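Local coordinates for protein SxtG (Microseira wollei, PDB 6U1R) that acts as an amidinotransferase in saxitoxin biosynthesis, probably transferring an amidino group by way of a covalent amidino-cysteine intermediate, at residues A[43-48]-A[360-365]; A[94-99]-A[364-369]; A[101-106]-A[328-333]; A[270-273]-A[277-280]; A[306-311]-A[355-360]. All blocks are in the same frame, centred on the assembly; numbering follows the deposited sequence.

Contact 1: residues A[43-48]-A[360-365]; sequences GSVEGA and YPFLGS
Phe362 presents its ring to Val45 and Ala48, and the contact between 43-48 and 360-365 is made by these three side chains. Just ahead of it, the 3-10 turn that includes Tyr360 and Pro361 is closed by a backbone hydrogen bond from Leu363 N to Tyr360 O (2.8 Å), while the Pro361 carbonyl accepts from Tyr81 OH. At Phe362 itself, CG lies anti to the carbonyl carbon and beside the backbone N (chi1 -59°), which lays one ring face against Val45 and the ring edge against Ala48. Val45 CG1 stands over the centre of that face as a CH-pi contact, 3.7 Å from the centroid and 9° off the normal. Val45 CB follows nearer the rim, 3.9 Å from Phe362 CE2. Ala48 arrives differently: its CB lies at the ring edge, in the plane, 3.7 Å from the same Phe362 CE2. A methyl above and another at the border probably restrict both the tilt and the sliding of the ring. The two come from one type II turn, Val45 to Ala48, whose Ala48 N to Val45 O bond is weak at 3.3 Å; an ST turn precedes it, with Ser44 OG accepting from Glu46 N at 3.2 Å. Tyr81 stacks on Phe362, and Ile86 and Ala89 of helix 83-102 also pack against it. After Phe362, whose carbonyl accepts from Asn134 ND2, the chain continues through Gly364 and Ser365. The contact thus joins the turn after strand 37-42 to the loop that carries Cys368, the predicted amidino-cysteine residue of this amidinotransferase, whose side chain is about 8 Å from that of Phe362.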
# COMPACT_ATOMS: atom_id res chain seq x y z
N GLY A 43 5.50 -21.15 -1.62
CA GLY A 43 6.52 -20.49 -0.85
C GLY A 43 7.89 -21.16 -0.95
O GLY A 43 8.10 -22.19 -1.61
N SER A 44 8.85 -20.55 -0.27
CA SER A 44 10.23 -21.02 -0.22
C SER A 44 10.74 -20.89 1.20
O SER A 44 10.44 -19.91 1.88
CB SER A 44 11.13 -20.22 -1.18
OG SER A 44 12.51 -20.40 -0.86
N VAL A 45 11.51 -21.89 1.66
CA VAL A 45 12.11 -21.84 2.99
C VAL A 45 13.57 -21.41 2.96
O VAL A 45 14.18 -21.26 4.02
CB VAL A 45 11.99 -23.19 3.72
CG1 VAL A 45 10.57 -23.45 4.10
CG2 VAL A 45 12.53 -24.34 2.86
N GLU A 46 14.16 -21.23 1.79
CA GLU A 46 15.57 -20.87 1.71
C GLU A 46 15.80 -19.48 2.30
O GLU A 46 15.00 -18.56 2.08
CB GLU A 46 16.03 -20.91 0.26
CG GLU A 46 15.88 -22.29 -0.38
CD GLU A 46 16.74 -22.45 -1.62
OE1 GLU A 46 16.18 -22.40 -2.73
OE2 GLU A 46 17.97 -22.62 -1.46
N GLY A 47 16.89 -19.33 3.05
CA GLY A 47 17.27 -18.06 3.66
C GLY A 47 16.39 -17.63 4.82
O GLY A 47 16.50 -16.48 5.26
N ALA A 48 15.54 -18.53 5.30
CA ALA A 48 14.54 -18.20 6.31
C ALA A 48 15.18 -17.84 7.65
O ALA A 48 16.17 -18.45 8.07
CB ALA A 48 13.58 -19.39 6.48
N TYR A 360 5.99 -27.19 9.25
CA TYR A 360 5.29 -26.54 10.36
C TYR A 360 6.14 -25.54 11.14
O TYR A 360 5.58 -24.53 11.60
CB TYR A 360 4.74 -27.60 11.32
CG TYR A 360 3.65 -28.51 10.78
CD1 TYR A 360 3.11 -28.36 9.51
CD2 TYR A 360 3.15 -29.54 11.58
CE1 TYR A 360 2.11 -29.21 9.05
CE2 TYR A 360 2.17 -30.38 11.13
CZ TYR A 360 1.64 -30.21 9.88
OH TYR A 360 0.66 -31.04 9.42
N PRO A 361 7.44 -25.77 11.37
CA PRO A 361 8.23 -24.76 12.11
C PRO A 361 8.34 -23.44 11.38
O PRO A 361 8.72 -22.43 11.99
CB PRO A 361 9.61 -25.42 12.27
CG PRO A 361 9.45 -26.84 11.90
CD PRO A 361 8.25 -26.95 11.03
N PHE A 362 8.04 -23.41 10.08
CA PHE A 362 7.99 -22.18 9.31
C PHE A 362 6.61 -21.54 9.35
O PHE A 362 6.34 -20.61 8.58
CB PHE A 362 8.43 -22.45 7.87
CG PHE A 362 9.82 -22.99 7.79
CD1 PHE A 362 10.05 -24.35 7.93
CD2 PHE A 362 10.92 -22.14 7.62
CE1 PHE A 362 11.34 -24.88 7.89
CE2 PHE A 362 12.21 -22.65 7.57
CZ PHE A 362 12.43 -24.01 7.72
N LEU A 363 5.73 -22.05 10.22
CA LEU A 363 4.45 -21.46 10.61
C LEU A 363 3.36 -21.62 9.56
O LEU A 363 2.45 -20.79 9.46
CB LEU A 363 4.63 -19.97 10.94
CG LEU A 363 5.71 -19.66 11.99
CD1 LEU A 363 5.63 -18.21 12.44
CD2 LEU A 363 5.60 -20.60 13.18
N GLY A 364 3.44 -22.69 8.77
CA GLY A 364 2.37 -22.99 7.83
C GLY A 364 2.31 -24.45 7.43
O GLY A 364 3.23 -25.23 7.66
N SER A 365 1.18 -24.80 6.81
CA SER A 365 1.08 -26.05 6.06
C SER A 365 0.59 -25.69 4.65
O SER A 365 0.89 -24.60 4.17
CB SER A 365 0.17 -27.05 6.78
OG SER A 365 0.23 -28.33 6.16

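Contact 2: residues A[94-99]-A[364-369]; sequences NEFIHI and GSFHCA
Phe96 and Phe366 form an aromatic pair that is neither a stack nor an edge-to-face contact: the ring planes meet at 52° and the centroids are 5.1 Å apart. Phe366 CD1 does the touching, lying above one face of Phe96 but displaced toward its rim, with Phe96 CE1 as its closest partner at 3.6 Å. Phe366 CB adds a looser approach to Phe96 CZ at 4.0 Å. On the helix, the Phe96 ring leaves with CG anti to the backbone N (chi1 173°), which carries it across to the loop. Phe356 completes an aromatic cluster, stacking on Phe366 and meeting Phe96 at an incline. This cluster sits between helix 83-102 and the loop that bears Cys368, the predicted amidino-cysteine residue of the amidinotransferase family. Apolar neighbours are Ile332 and Cys354, from strands 330-334 and 350-354, which both rings touch. No hydrogen bond crosses between the two segments. Ala369 N bonds to Ser365 O at 2.9 Å, closing one helical turn through Phe366, His367 and Cys368, and Ser365 OG rests 3.5 Å above the plane of the Phe366 ring. Cys368 N donates to Asn322 OD1, while His367 ND1 and NE2 are hydrogen-bonded to Asp266 and Glu33.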
# COMPACT_ATOMS: atom_id res chain seq x y z
N ASN A 94 9.41 -29.95 -2.13
CA ASN A 94 9.56 -30.46 -3.49
C ASN A 94 8.55 -31.56 -3.80
O ASN A 94 8.01 -31.61 -4.91
CB ASN A 94 11.00 -30.95 -3.70
CG ASN A 94 11.96 -29.80 -3.93
OD1 ASN A 94 11.54 -28.73 -4.37
ND2 ASN A 94 13.25 -30.01 -3.65
N GLU A 95 8.29 -32.44 -2.84
CA GLU A 95 7.29 -33.49 -3.08
C GLU A 95 5.89 -32.90 -3.20
O GLU A 95 5.09 -33.34 -4.04
CB GLU A 95 7.35 -34.54 -1.97
CG GLU A 95 6.36 -35.69 -2.18
CD GLU A 95 6.44 -36.30 -3.58
OE1 GLU A 95 7.56 -36.55 -4.08
OE2 GLU A 95 5.37 -36.52 -4.20
N PHE A 96 5.56 -31.92 -2.35
CA PHE A 96 4.28 -31.21 -2.46
C PHE A 96 4.12 -30.59 -3.85
O PHE A 96 3.07 -30.73 -4.49
CB PHE A 96 4.24 -30.15 -1.34
CG PHE A 96 3.06 -29.20 -1.41
CD1 PHE A 96 1.78 -29.67 -1.60
CD2 PHE A 96 3.25 -27.85 -1.19
CE1 PHE A 96 0.71 -28.80 -1.63
CE2 PHE A 96 2.17 -26.96 -1.21
CZ PHE A 96 0.89 -27.44 -1.43
N ILE A 97 5.17 -29.93 -4.35
CA ILE A 97 5.11 -29.36 -5.69
C ILE A 97 4.94 -30.45 -6.75
O ILE A 97 4.15 -30.30 -7.70
CB ILE A 97 6.36 -28.50 -5.94
CG1 ILE A 97 6.30 -27.23 -5.08
CG2 ILE A 97 6.51 -28.17 -7.42
CD1 ILE A 97 7.62 -26.48 -4.95
N HIS A 98 5.64 -31.58 -6.59
CA HIS A 98 5.49 -32.69 -7.53
C HIS A 98 4.03 -33.17 -7.59
O HIS A 98 3.50 -33.44 -8.67
CB HIS A 98 6.40 -33.86 -7.16
CG HIS A 98 7.82 -33.75 -7.68
ND1 HIS A 98 8.13 -33.23 -8.91
CD2 HIS A 98 8.99 -34.15 -7.13
CE1 HIS A 98 9.44 -33.29 -9.09
NE2 HIS A 98 9.99 -33.84 -8.02
N ILE A 99 3.37 -33.27 -6.44
CA ILE A 99 1.95 -33.63 -6.41
C ILE A 99 1.12 -32.61 -7.17
O ILE A 99 0.27 -32.96 -8.00
CB ILE A 99 1.47 -33.79 -4.96
CG1 ILE A 99 2.18 -34.99 -4.31
CG2 ILE A 99 -0.05 -33.96 -4.93
CD1 ILE A 99 1.85 -35.23 -2.83
N GLY A 364 3.44 -22.69 8.77
CA GLY A 364 2.37 -22.99 7.83
C GLY A 364 2.31 -24.45 7.43
O GLY A 364 3.23 -25.23 7.66
N SER A 365 1.18 -24.80 6.81
CA SER A 365 1.08 -26.05 6.06
C SER A 365 0.59 -25.69 4.65
O SER A 365 0.89 -24.60 4.17
CB SER A 365 0.17 -27.05 6.78
OG SER A 365 0.23 -28.33 6.16
N PHE A 366 -0.17 -26.58 3.99
CA PHE A 366 -0.38 -26.45 2.55
C PHE A 366 -1.09 -25.15 2.17
O PHE A 366 -0.73 -24.48 1.20
CB PHE A 366 -1.20 -27.64 2.02
CG PHE A 366 -0.66 -28.98 2.42
CD1 PHE A 366 0.54 -29.45 1.89
CD2 PHE A 366 -1.34 -29.76 3.36
CE1 PHE A 366 1.04 -30.68 2.28
CE2 PHE A 366 -0.85 -30.97 3.74
CZ PHE A 366 0.34 -31.44 3.21
N HIS A 367 -2.15 -24.80 2.90
CA HIS A 367 -2.88 -23.57 2.57
C HIS A 367 -2.01 -22.34 2.82
O HIS A 367 -1.99 -21.42 1.99
CB HIS A 367 -4.19 -23.52 3.35
CG HIS A 367 -5.13 -22.43 2.93
ND1 HIS A 367 -5.27 -21.26 3.65
CD2 HIS A 367 -6.00 -22.34 1.90
CE1 HIS A 367 -6.17 -20.49 3.07
NE2 HIS A 367 -6.63 -21.12 2.00
N CYS A 368 -1.26 -22.31 3.92
CA CYS A 368 -0.36 -21.19 4.22
C CYS A 368 0.72 -21.04 3.16
O CYS A 368 1.15 -19.92 2.86
CB CYS A 368 0.33 -21.40 5.57
SG CYS A 368 -0.79 -21.34 6.95
N ALA A 369 1.22 -22.17 2.66
CA ALA A 369 2.36 -22.23 1.76
C ALA A 369 2.00 -21.87 0.33
O ALA A 369 2.90 -21.87 -0.52
CB ALA A 369 2.97 -23.64 1.79

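Contact 3: residues A[101-106]-A[328-333]; sequences EAEGVK and EERVIV
Arg330 and Glu103 are joined by a salt bridge, NH1 to OE1 at 2.7 Å with an N-H...O angle of 149°. Glu103 OE1 receives it on the anti lone pair, the one turned away from the other carboxylate oxygen, and lies in the guanidinium plane. The carboxylate plane is inclined by 59° to that of the guanidinium, and the two groups meet through a single oxygen and not as a side-by-side pair. A second, longer bond runs from Arg330 NH1 to the backbone oxygen Glu103 O (3.3 Å); it is nearly straight and lies on a lone pair in the carbonyl plane. NH1 thus holds both the backbone carbonyl and the carboxylate of Glu103, helped by the Glu103 chain folding back at chi2 (-65°). Arg330 NE forms a salt bridge with Asp327 OD2, which probably helps fix the rotation of the guanidinium. Glu103 follows the end of the helix, where Gly104 is the C-prime residue of a Schellman motif with Gly104 N bonded to Glu101 O at 3.0 Å. Packing is modest: Glu103 CB approaches Arg330 NH1 to 3.5 Å, and Arg330 CD lies 3.6 Å from Glu103 OE1. The contact thereby ties the C-terminal end of helix 83-102 to the start of strand 330-334, beside Ile352 of strand 350-354, which both side chains touch.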
# COMPACT_ATOMS: atom_id res chain seq x y z
N GLU A 101 1.93 -30.54 -9.53
CA GLU A 101 2.17 -30.62 -10.96
C GLU A 101 1.56 -31.87 -11.57
O GLU A 101 1.00 -31.83 -12.68
CB GLU A 101 3.67 -30.54 -11.22
CG GLU A 101 4.26 -29.17 -10.82
CD GLU A 101 5.79 -29.09 -10.90
OE1 GLU A 101 6.48 -30.13 -10.72
OE2 GLU A 101 6.31 -27.97 -11.09
N ALA A 102 1.68 -33.01 -10.89
CA ALA A 102 1.07 -34.23 -11.40
C ALA A 102 -0.44 -34.10 -11.48
O ALA A 102 -1.08 -34.69 -12.36
CB ALA A 102 1.45 -35.41 -10.51
N GLU A 103 -1.03 -33.32 -10.58
CA GLU A 103 -2.47 -33.07 -10.61
C GLU A 103 -2.86 -31.95 -11.58
O GLU A 103 -4.02 -31.53 -11.56
CB GLU A 103 -2.95 -32.76 -9.19
CG GLU A 103 -2.80 -33.92 -8.22
CD GLU A 103 -3.66 -35.12 -8.58
OE1 GLU A 103 -4.75 -34.92 -9.17
OE2 GLU A 103 -3.23 -36.26 -8.29
N GLY A 104 -1.95 -31.47 -12.43
CA GLY A 104 -2.30 -30.52 -13.47
C GLY A 104 -2.22 -29.05 -13.10
O GLY A 104 -2.72 -28.21 -13.87
N VAL A 105 -1.60 -28.69 -11.98
CA VAL A 105 -1.46 -27.30 -11.56
C VAL A 105 -0.11 -26.76 -12.01
O VAL A 105 0.92 -27.41 -11.83
CB VAL A 105 -1.61 -27.15 -10.03
CG1 VAL A 105 -1.53 -25.67 -9.62
CG2 VAL A 105 -2.91 -27.79 -9.58
N LYS A 106 -0.12 -25.53 -12.52
CA LYS A 106 1.11 -24.80 -12.79
C LYS A 106 1.62 -24.15 -11.51
O LYS A 106 0.88 -23.43 -10.85
CB LYS A 106 0.87 -23.73 -13.85
CG LYS A 106 2.10 -22.89 -14.21
CD LYS A 106 1.73 -21.92 -15.34
CE LYS A 106 2.79 -20.87 -15.60
NZ LYS A 106 2.22 -19.72 -16.38
N GLU A 328 -13.41 -29.03 -6.13
CA GLU A 328 -14.39 -29.28 -5.07
C GLU A 328 -14.23 -30.65 -4.40
O GLU A 328 -14.86 -30.89 -3.36
CB GLU A 328 -15.80 -29.15 -5.63
CG GLU A 328 -16.09 -27.75 -6.13
CD GLU A 328 -17.52 -27.55 -6.60
OE1 GLU A 328 -18.36 -28.45 -6.36
OE2 GLU A 328 -17.79 -26.48 -7.19
N GLU A 329 -13.40 -31.53 -4.95
CA GLU A 329 -13.28 -32.90 -4.47
C GLU A 329 -11.88 -33.24 -3.97
O GLU A 329 -11.73 -33.82 -2.89
CB GLU A 329 -13.69 -33.85 -5.61
CG GLU A 329 -13.50 -35.32 -5.31
CD GLU A 329 -13.92 -36.23 -6.48
OE1 GLU A 329 -14.03 -35.73 -7.62
OE2 GLU A 329 -14.14 -37.44 -6.25
N ARG A 330 -10.84 -32.91 -4.74
CA ARG A 330 -9.48 -33.30 -4.41
C ARG A 330 -8.89 -32.33 -3.39
O ARG A 330 -8.92 -31.11 -3.60
CB ARG A 330 -8.61 -33.30 -5.67
CG ARG A 330 -8.92 -34.44 -6.68
CD ARG A 330 -8.07 -34.28 -7.95
NE ARG A 330 -8.42 -33.07 -8.69
CZ ARG A 330 -7.64 -32.44 -9.58
NH1 ARG A 330 -6.42 -32.89 -9.84
NH2 ARG A 330 -8.07 -31.35 -10.19
N VAL A 331 -8.34 -32.88 -2.31
CA VAL A 331 -7.85 -32.09 -1.18
C VAL A 331 -6.51 -32.66 -0.72
O VAL A 331 -6.39 -33.86 -0.47
CB VAL A 331 -8.87 -32.07 -0.02
CG1 VAL A 331 -9.32 -33.46 0.38
CG2 VAL A 331 -8.31 -31.31 1.18
N ILE A 332 -5.49 -31.79 -0.62
CA ILE A 332 -4.18 -32.19 -0.11
C ILE A 332 -4.22 -32.07 1.41
O ILE A 332 -4.63 -31.04 1.95
CB ILE A 332 -3.05 -31.35 -0.73
CG1 ILE A 332 -2.93 -31.67 -2.24
CG2 ILE A 332 -1.72 -31.62 -0.04
CD1 ILE A 332 -1.96 -30.83 -3.00
N VAL A 333 -3.77 -33.13 2.09
CA VAL A 333 -3.86 -33.25 3.54
C VAL A 333 -2.63 -34.01 4.00
O VAL A 333 -2.05 -34.81 3.26
CB VAL A 333 -5.19 -33.93 3.94
CG1 VAL A 333 -5.39 -35.17 3.16
CG2 VAL A 333 -5.26 -34.23 5.44

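Contact 4: residues A[270-273]-A[277-280]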
# COMPACT_ATOMS: atom_id res chain seq x y z
N MET A 270 -12.49 -23.34 7.46
CA MET A 270 -11.96 -23.68 6.13
C MET A 270 -13.08 -24.11 5.18
O MET A 270 -13.52 -25.27 5.20
CB MET A 270 -10.90 -24.75 6.24
CG MET A 270 -9.61 -24.19 6.87
SD MET A 270 -8.85 -23.02 5.74
CE MET A 270 -7.81 -24.15 4.78
N PRO A 271 -13.54 -23.21 4.31
CA PRO A 271 -14.45 -23.61 3.23
C PRO A 271 -13.77 -24.64 2.34
O PRO A 271 -12.64 -24.45 1.89
CB PRO A 271 -14.71 -22.30 2.48
CG PRO A 271 -14.31 -21.21 3.45
CD PRO A 271 -13.21 -21.78 4.27
N LEU A 272 -14.47 -25.74 2.07
CA LEU A 272 -13.93 -26.79 1.20
C LEU A 272 -14.60 -26.88 -0.16
O LEU A 272 -13.95 -27.25 -1.12
CB LEU A 272 -14.03 -28.16 1.88
CG LEU A 272 -13.34 -28.29 3.24
CD1 LEU A 272 -13.45 -29.72 3.74
CD2 LEU A 272 -11.89 -27.86 3.17
N ALA A 273 -15.88 -26.52 -0.25
CA ALA A 273 -16.69 -26.62 -1.45
C ALA A 273 -18.00 -25.90 -1.20
O ALA A 273 -18.35 -25.65 -0.05
CB ALA A 273 -16.96 -28.09 -1.83
N ILE A 277 -18.17 -26.54 4.89
CA ILE A 277 -17.16 -25.76 5.59
C ILE A 277 -16.67 -26.54 6.80
O ILE A 277 -17.46 -27.03 7.61
CB ILE A 277 -17.71 -24.36 5.98
CG1 ILE A 277 -16.61 -23.47 6.56
CG2 ILE A 277 -18.94 -24.46 6.89
CD1 ILE A 277 -16.97 -21.99 6.51
N LEU A 278 -15.35 -26.66 6.90
CA LEU A 278 -14.66 -27.39 7.95
C LEU A 278 -14.38 -26.47 9.14
O LEU A 278 -13.82 -25.38 8.96
CB LEU A 278 -13.35 -27.94 7.38
CG LEU A 278 -12.38 -28.77 8.22
CD1 LEU A 278 -13.00 -30.11 8.58
CD2 LEU A 278 -11.08 -28.99 7.45
N VAL A 279 -14.74 -26.92 10.35
CA VAL A 279 -14.68 -26.07 11.53
C VAL A 279 -13.91 -26.76 12.65
O VAL A 279 -14.04 -27.97 12.87
CB VAL A 279 -16.09 -25.68 12.00
CG1 VAL A 279 -16.02 -24.89 13.26
CG2 VAL A 279 -16.79 -24.90 10.91
N ASN A 280 -13.10 -25.97 13.35
CA ASN A 280 -12.28 -26.45 14.45
C ASN A 280 -13.14 -26.54 15.71
O ASN A 280 -13.67 -25.52 16.16
CB ASN A 280 -11.12 -25.46 14.65
CG ASN A 280 -10.17 -25.87 15.75
OD1 ASN A 280 -10.58 -26.33 16.82
ND2 ASN A 280 -8.87 -25.66 15.50
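Leu278 CB is approached by Leu272 CD1 at 4.1 Å and by Met270 CB at 4.2 Å, making the apolar centre of a tight beta hairpin formed by strands 269-273 and 276-279. Met270 and Leu278 are a hydrogen-bonded antiparallel pair with side chains on one face of the sheet. Leu272 adds to this face with the end of its side chain, although its first bond is not aimed there. The Met270 chain bends at chi2 and chi3 and leads away from the hairpin, toward His367. Helix 338-346 covers the leucines, Leu344 against Leu272 and Met340 against Leu278.

On the face of Pro271 and Ile277, a non-hydrogen-bonded pair, the two side chains lie alongside each other and point the same way, with Pro271 CG 4.1 Å from Ile277 CD1. Because Ile277 CG1 is anti to the backbone N (chi1 -173°), it comes within 3.8 Å of Pro271 N, the ring nitrogen of a residue that has no N-H to offer. Val220 and Cys222 of strand 219-222 touch the proline. Toward the turn, Leu272 and Ala273 both face Lys276 in a classic beta bulge; beyond strand 276-279, strand 297-300 continues the sheet in parallel.

The polar edge is a reciprocal pair of backbone bonds. Met270 N reaches Leu278 O at 2.9 Å, with the donor in the carbonyl plane. Leu278 N returns a bond of 2.9 Å to Met270 O, but from 45° above the carbonyl plane.

Contact 5: residues A[306-311]-A[355-360]; sequences HIPQNQ and SFESYY
His306 and Glu357 reach each other from opposite directions: the imidazole CG lies anti to its backbone N (chi1 171°), and the glutamate, with CG anti to its carbonyl carbon (chi1 -68°), runs extended beyond that atom. They form a His-carboxylate hydrogen bond that joins the loop after strand 297-300 to the loop leading to Cys368, the predicted active-site cysteine, whose side chain is about 8 Å from that of Tyr360. His306 NE2 donates to Glu357 OE2 at 2.8 Å with an N-H...O angle of 161°. The syn lone pair of Glu357 OE2 accepts, and the carboxylate meets the imidazole at its edge, the two planes nearly coplanar. Such a partner would probably favour a positive charge on the histidine.

Pro308 fills in beside this bond. Its CB packs 3.5 Å from Glu357 OE2, and its CG meets the ring edge of Tyr360 at CE2, 3.7 Å away. One face of the Tyr360 ring is covered from within its own loop by Glu357 CA, 3.8 Å above the plane and over its centre. Glu334 of strand 330-334 also touches Glu357 and Tyr360.

Asn310 closes the other end. Its OD1 accepts from the backbone N of Leu312 and of Arg313, which should help fix the rotation of the amide, and the remaining end of the amide works through water. ND2 of Asn310 donates to a water at 3.2 Å, and this water donates to Glu357 O at 2.8 Å.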
# COMPACT_ATOMS: atom_id res chain seq x y z
N HIS A 306 -2.62 -36.39 18.11
CA HIS A 306 -1.28 -36.34 17.55
C HIS A 306 -0.75 -34.92 17.69
O HIS A 306 -1.40 -33.98 17.23
CB HIS A 306 -1.27 -36.75 16.08
CG HIS A 306 0.04 -36.51 15.39
ND1 HIS A 306 1.21 -37.15 15.77
CD2 HIS A 306 0.38 -35.69 14.37
CE1 HIS A 306 2.20 -36.75 14.99
NE2 HIS A 306 1.72 -35.85 14.14
N ILE A 307 0.40 -34.77 18.34
CA ILE A 307 1.10 -33.50 18.46
C ILE A 307 2.36 -33.59 17.60
O ILE A 307 3.25 -34.41 17.88
CB ILE A 307 1.48 -33.18 19.92
CG1 ILE A 307 0.26 -33.29 20.84
CG2 ILE A 307 2.09 -31.78 20.00
CD1 ILE A 307 -0.84 -32.28 20.56
N PRO A 308 2.49 -32.79 16.54
CA PRO A 308 3.74 -32.81 15.77
C PRO A 308 4.88 -32.33 16.66
O PRO A 308 4.70 -31.49 17.53
CB PRO A 308 3.47 -31.84 14.62
CG PRO A 308 1.97 -31.63 14.60
CD PRO A 308 1.54 -31.79 16.02
N GLN A 309 6.07 -32.88 16.44
CA GLN A 309 7.23 -32.44 17.20
C GLN A 309 8.34 -31.94 16.27
O GLN A 309 8.55 -32.48 15.19
CB GLN A 309 7.76 -33.57 18.09
CG GLN A 309 8.64 -33.07 19.24
CD GLN A 309 7.91 -32.12 20.18
OE1 GLN A 309 7.63 -30.97 19.83
NE2 GLN A 309 7.60 -32.60 21.38
N ASN A 310 9.03 -30.88 16.71
CA ASN A 310 10.20 -30.38 16.02
C ASN A 310 11.11 -29.70 17.05
O ASN A 310 10.69 -29.37 18.16
CB ASN A 310 9.84 -29.41 14.87
CG ASN A 310 9.13 -28.14 15.35
OD1 ASN A 310 9.71 -27.33 16.07
ND2 ASN A 310 7.89 -27.95 14.91
N GLN A 311 12.37 -29.49 16.65
CA GLN A 311 13.36 -28.99 17.59
C GLN A 311 13.11 -27.55 18.04
O GLN A 311 13.77 -27.09 18.98
CB GLN A 311 14.77 -29.15 16.99
CG GLN A 311 15.13 -28.18 15.85
CD GLN A 311 16.18 -28.75 14.88
OE1 GLN A 311 15.86 -29.59 14.02
NE2 GLN A 311 17.42 -28.29 15.00
N SER A 355 3.54 -35.82 3.00
CA SER A 355 4.32 -35.54 4.20
C SER A 355 4.78 -34.09 4.20
O SER A 355 5.34 -33.61 3.20
CB SER A 355 5.54 -36.46 4.31
OG SER A 355 5.16 -37.82 4.38
N PHE A 356 4.54 -33.38 5.31
CA PHE A 356 4.73 -31.93 5.32
C PHE A 356 4.95 -31.36 6.72
O PHE A 356 4.98 -30.14 6.87
CB PHE A 356 3.53 -31.25 4.65
CG PHE A 356 3.87 -29.96 3.92
CD1 PHE A 356 4.81 -29.96 2.90
CD2 PHE A 356 3.26 -28.76 4.25
CE1 PHE A 356 5.11 -28.79 2.21
CE2 PHE A 356 3.55 -27.59 3.57
CZ PHE A 356 4.50 -27.61 2.54
N GLU A 357 5.12 -32.21 7.74
CA GLU A 357 5.34 -31.67 9.09
C GLU A 357 6.64 -30.90 9.22
O GLU A 357 6.76 -30.08 10.14
CB GLU A 357 5.33 -32.77 10.15
CG GLU A 357 3.98 -33.41 10.32
CD GLU A 357 3.84 -34.14 11.63
OE1 GLU A 357 4.86 -34.69 12.14
OE2 GLU A 357 2.71 -34.17 12.16
N SER A 358 7.62 -31.11 8.32
CA SER A 358 8.85 -30.33 8.34
C SER A 358 8.62 -28.88 7.98
O SER A 358 9.51 -28.05 8.22
CB SER A 358 9.89 -30.91 7.37
OG SER A 358 10.33 -32.18 7.82
N TYR A 359 7.48 -28.56 7.38
CA TYR A 359 7.13 -27.18 7.08
C TYR A 359 6.55 -26.46 8.29
O TYR A 359 6.64 -25.23 8.35
CB TYR A 359 6.13 -27.16 5.93
CG TYR A 359 6.28 -25.98 4.99
CD1 TYR A 359 7.20 -26.01 3.94
CD2 TYR A 359 5.47 -24.85 5.12
CE1 TYR A 359 7.34 -24.93 3.06
CE2 TYR A 359 5.61 -23.77 4.25
CZ TYR A 359 6.54 -23.81 3.23
OH TYR A 359 6.66 -22.76 2.36
N TYR A 360 5.99 -27.19 9.25
CA TYR A 360 5.29 -26.54 10.36
C TYR A 360 6.14 -25.54 11.14
O TYR A 360 5.58 -24.53 11.60
CB TYR A 360 4.74 -27.60 11.32
CG TYR A 360 3.65 -28.51 10.78
CD1 TYR A 360 3.11 -28.36 9.51
CD2 TYR A 360 3.15 -29.54 11.58
CE1 TYR A 360 2.11 -29.21 9.05
CE2 TYR A 360 2.17 -30.38 11.13
CZ TYR A 360 1.64 -30.21 9.88
OH TYR A 360 0.66 -31.04 9.42
O HOH W 1 6.85 -30.19 12.91

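How the contacts relate
Contacts 1, 2 and 5 converge on the loop between strands 350-354 and 370-375, which carries the predicted nucleophile Cys368. Contacts 1 and 2 have centres 10 Å apart, share Gly364 and Ser365, and are joined by a probable hydrogen bond from Gly43 N to Ala369 O (2.9 Å). Contact 5 touches both, with Phe356 CG 3.4 Å from Phe366 CE1 of contact 2. Contact 3 extends contact 2 along helix 83-102, Ile332 CD1 lying 3.6 Å from Phe96 CE1. Contact 4 comes from the other side of the chain's centre than contact 1, yet Met270 CE packs 3.7 Å from His367 CG, next to Cys368.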